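Local coordinates for catalase (Bacillus pumilus, PDB 4QOL), which breaks down hydrogen peroxide to water and oxygen at a heme iron and also shows peroxidase-like activity toward phenolic substrates, at residues 136-141 with 414-419. Numbering follows the deposited sequence.
Sequences FIRDAL and QKIEKP
The backbones of R138 and I416, both in irregular loop segments, approach no closer than 9.1 Å between their CA atoms, and the long side chain of R138 spans the interval between 136-141 and 414-419. With CG set between the backbone N and the carbonyl carbon (chi1 62°), the arginine chain runs outward and bends at chi3, bringing its guanidinium group against I416 and P419. There CG1 of I416 lies over one face of the group, while I416 CD1 rests against the CD-NE part of the arginine, 3.6 Å from R138 NE. P419 adds a second aliphatic patch, its CB 3.6 Å from R138 NH2, and its carbonyl O approaches the same nitrogen obliquely at 3.0 Å. K415 crosses the arginine obliquely, with its CD 4.0 Å from R138 NH1. One water, in the guanidinium plane at its edge, accepts bonds from R138 NH1 (3.0 Å) and K415 NZ (2.9 Å), and so links two cations whose nitrogens, R138 NH1 and K415 NZ, stand 4.7 Å apart. R138 NH2 forms salt bridges with D280 and D421, which probably offset its charge beside K415. A leucine in its place would probably leave both aspartates without this partner and the water without one of its two donors. Next along the chain, D139 OD1 accepts from the backbone N of L141 in an Asx turn, and this oxygen also bonds S23 of a second subunit. The contact thus joins the catalase core to the C-terminal region: 136-141, whose A140 touches the heme, connects strand 123-130 to helix 143-150, while the loop holding 414-419 leads from strand 411-412 into helix 423-431, with K331 of helix 331-348 touching both D139 and I416.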
ATOM      1  N   PHE A 136     -17.114 -25.012 -12.056  1.00 14.55           N
ATOM      2  CA  PHE A 136     -18.193 -25.282 -11.080  1.00 16.16           C
ATOM      3  C   PHE A 136     -19.431 -24.391 -11.287  1.00 15.50           C
ATOM      4  O   PHE A 136     -20.531 -24.753 -10.948  1.00 15.25           O
ATOM      5  CB  PHE A 136     -17.733 -24.946  -9.646  1.00 15.55           C
ATOM      6  CG  PHE A 136     -16.480 -25.625  -9.193  1.00 18.43           C
ATOM      7  CD1 PHE A 136     -15.235 -25.023  -9.408  1.00 17.80           C
ATOM      8  CD2 PHE A 136     -16.555 -26.797  -8.473  1.00 17.25           C
ATOM      9  CE1 PHE A 136     -14.090 -25.589  -8.944  1.00 18.58           C
ATOM     10  CE2 PHE A 136     -15.392 -27.386  -8.008  1.00 19.13           C
ATOM     11  CZ  PHE A 136     -14.162 -26.760  -8.242  1.00 18.37           C
ATOM     12  N   ILE A 137     -19.213 -23.219 -11.883  1.00 14.94           N
ATOM     13  CA  ILE A 137     -20.191 -22.137 -11.956  1.00 14.53           C
ATOM     14  C   ILE A 137     -20.091 -21.517 -13.343  1.00 14.41           C
ATOM     15  O   ILE A 137     -19.157 -21.788 -14.051  1.00 15.19           O
ATOM     16  CB  ILE A 137     -19.968 -21.045 -10.891  1.00 14.59           C
ATOM     17  CG1 ILE A 137     -18.543 -20.476 -10.919  1.00 13.90           C
ATOM     18  CG2 ILE A 137     -20.325 -21.561  -9.493  1.00 13.76           C
ATOM     19  CD1 ILE A 137     -18.376 -19.200 -10.122  1.00 14.24           C
ATOM     20  N   ARG A 138     -21.106 -20.734 -13.717  1.00 16.70           N
ATOM     21  CA  ARG A 138     -21.161 -20.139 -15.061  1.00 15.32           C
ATOM     22  C   ARG A 138     -21.322 -18.613 -15.052  1.00 15.95           C
ATOM     23  O   ARG A 138     -21.564 -18.034 -16.118  1.00 17.40           O
ATOM     24  CB  ARG A 138     -22.300 -20.799 -15.878  1.00 16.11           C
ATOM     25  CG  ARG A 138     -23.661 -20.558 -15.251  1.00 17.13           C
ATOM     26  CD  ARG A 138     -24.846 -20.922 -16.166  1.00 17.61           C
ATOM     27  NE  ARG A 138     -24.858 -22.304 -16.484  1.00 18.65           N
ATOM     28  CZ  ARG A 138     -25.750 -23.207 -16.059  1.00 19.90           C
ATOM     29  NH1 ARG A 138     -26.588 -22.933 -15.044  1.00 21.20           N
ATOM     30  NH2 ARG A 138     -25.684 -24.420 -16.577  1.00 17.87           N
ATOM     31  N   ASP A 139     -21.259 -17.969 -13.869  1.00 15.55           N
ATOM     32  CA  ASP A 139     -21.409 -16.542 -13.773  1.00 15.62           C
ATOM     33  C   ASP A 139     -20.432 -16.055 -12.734  1.00 14.96           C
ATOM     34  O   ASP A 139     -20.417 -16.528 -11.617  1.00 13.26           O
ATOM     35  CB  ASP A 139     -22.877 -16.150 -13.400  1.00 17.07           C
ATOM     36  CG  ASP A 139     -23.146 -14.653 -13.560  1.00 18.09           C
ATOM     37  OD1 ASP A 139     -22.330 -13.861 -13.035  1.00 18.25           O
ATOM     38  OD2 ASP A 139     -24.108 -14.252 -14.273  1.00 16.03           O
ATOM     39  N   ALA A 140     -19.610 -15.086 -13.113  1.00 14.18           N
ATOM     40  CA  ALA A 140     -18.601 -14.533 -12.212  1.00 12.48           C
ATOM     41  C   ALA A 140     -19.124 -13.955 -10.910  1.00 12.46           C
ATOM     42  O   ALA A 140     -18.380 -13.908  -9.895  1.00 14.05           O
ATOM     43  CB  ALA A 140     -17.800 -13.476 -12.990  1.00 12.54           C
ATOM     44  N   LEU A 141     -20.413 -13.581 -10.863  1.00 13.02           N
ATOM     45  CA  LEU A 141     -20.982 -13.011  -9.681  1.00 14.13           C
ATOM     46  C   LEU A 141     -20.895 -14.028  -8.547  1.00 14.45           C
ATOM     47  O   LEU A 141     -20.868 -13.641  -7.379  1.00 14.75           O
ATOM     48  CB  LEU A 141     -22.432 -12.551  -9.885  1.00 13.61           C
ATOM     49  CG  LEU A 141     -23.105 -11.780  -8.778  1.00 13.34           C
ATOM     50  CD1 LEU A 141     -22.393 -10.505  -8.415  1.00 13.97           C
ATOM     51  CD2 LEU A 141     -24.521 -11.421  -9.236  1.00 13.30           C
ATOM     52  N   GLN A 414     -30.411 -12.489 -15.697  1.00 17.55           N
ATOM     53  CA  GLN A 414     -31.180 -13.672 -15.977  1.00 20.52           C
ATOM     54  C   GLN A 414     -30.268 -14.819 -16.397  1.00 18.60           C
ATOM     55  O   GLN A 414     -29.381 -14.646 -17.240  1.00 19.60           O
ATOM     56  CB  GLN A 414     -32.130 -13.326 -17.163  1.00 22.08           C
ATOM     57  CG  GLN A 414     -33.143 -14.369 -17.597  1.00 27.91           C
ATOM     58  CD  GLN A 414     -33.874 -13.853 -18.866  1.00 29.79           C
ATOM     59  OE1 GLN A 414     -33.990 -12.641 -19.082  1.00 37.28           O
ATOM     60  NE2 GLN A 414     -34.320 -14.767 -19.704  1.00 33.52           N
ATOM     61  N   LYS A 415     -30.570 -16.013 -15.923  1.00 18.42           N
ATOM     62  CA  LYS A 415     -29.793 -17.203 -16.280  1.00 19.46           C
ATOM     63  C   LYS A 415     -29.878 -17.516 -17.740  1.00 19.44           C
ATOM     64  O   LYS A 415     -30.870 -17.211 -18.393  1.00 19.45           O
ATOM     65  CB  LYS A 415     -30.237 -18.406 -15.390  1.00 21.55           C
ATOM     66  CG  LYS A 415     -29.310 -19.615 -15.465  1.00 25.80           C
ATOM     67  CD  LYS A 415     -30.007 -20.901 -15.046  1.00 27.88           C
ATOM     68  CE  LYS A 415     -30.330 -20.911 -13.578  1.00 33.42           C
ATOM     69  NZ  LYS A 415     -30.863 -22.261 -13.225  1.00 34.33           N
ATOM     70  N   ILE A 416     -28.785 -18.033 -18.308  1.00 19.65           N
ATOM     71  CA  ILE A 416     -28.813 -18.494 -19.656  1.00 19.10           C
ATOM     72  C   ILE A 416     -29.945 -19.513 -19.887  1.00 19.15           C
ATOM     73  O   ILE A 416     -30.414 -20.236 -18.969  1.00 17.46           O
ATOM     74  CB  ILE A 416     -27.502 -19.200 -20.091  1.00 18.82           C
ATOM     75  CG1 ILE A 416     -27.150 -20.345 -19.101  1.00 18.25           C
ATOM     76  CG2 ILE A 416     -26.362 -18.195 -20.205  1.00 19.81           C
ATOM     77  CD1 ILE A 416     -26.220 -21.350 -19.695  1.00 18.54           C
ATOM     78  N   GLU A 417     -30.378 -19.559 -21.141  1.00 18.12           N
ATOM     79  CA  GLU A 417     -31.268 -20.636 -21.575  1.00 20.45           C
ATOM     80  C   GLU A 417     -30.509 -21.927 -21.708  1.00 17.92           C
ATOM     81  O   GLU A 417     -29.284 -21.938 -21.757  1.00 17.71           O
ATOM     82  CB  GLU A 417     -31.916 -20.267 -22.923  1.00 22.94           C
ATOM     83  CG  GLU A 417     -32.788 -19.017 -22.791  1.00 31.72           C
ATOM     84  CD  GLU A 417     -34.134 -19.217 -22.096  1.00 40.63           C
ATOM     85  OE1 GLU A 417     -34.940 -18.254 -22.189  1.00 46.86           O
ATOM     86  OE2 GLU A 417     -34.394 -20.292 -21.442  1.00 44.66           O
ATOM     87  N   LYS A 418     -31.241 -23.015 -21.753  1.00 17.30           N
ATOM     88  CA  LYS A 418     -30.666 -24.366 -21.846  1.00 17.79           C
ATOM     89  C   LYS A 418     -29.528 -24.638 -20.837  1.00 17.81           C
ATOM     90  O   LYS A 418     -28.495 -25.161 -21.235  1.00 19.68           O
ATOM     91  CB  LYS A 418     -30.121 -24.659 -23.244  1.00 19.13           C
ATOM     92  CG  LYS A 418     -31.020 -24.303 -24.431  1.00 21.14           C
ATOM     93  CD  LYS A 418     -30.246 -24.576 -25.758  1.00 20.81           C
ATOM     94  CE  LYS A 418     -29.255 -23.533 -26.283  1.00 23.47           C
ATOM     95  NZ  LYS A 418     -28.716 -23.934 -27.635  1.00 23.70           N
ATOM     96  N   PRO A 419     -29.786 -24.450 -19.554  1.00 17.52           N
ATOM     97  CA  PRO A 419     -28.661 -24.690 -18.612  1.00 18.31           C
ATOM     98  C   PRO A 419     -28.286 -26.136 -18.532  1.00 18.16           C
ATOM     99  O   PRO A 419     -27.097 -26.421 -18.335  1.00 17.49           O
ATOM    100  CB  PRO A 419     -29.216 -24.231 -17.263  1.00 18.50           C
ATOM    101  CG  PRO A 419     -30.719 -24.250 -17.407  1.00 18.18           C
ATOM    102  CD  PRO A 419     -30.953 -23.871 -18.867  1.00 17.19           C
TER
HETATM  103  O   HOH W   1     -28.475 -23.960 -13.000  1.00 27.88           O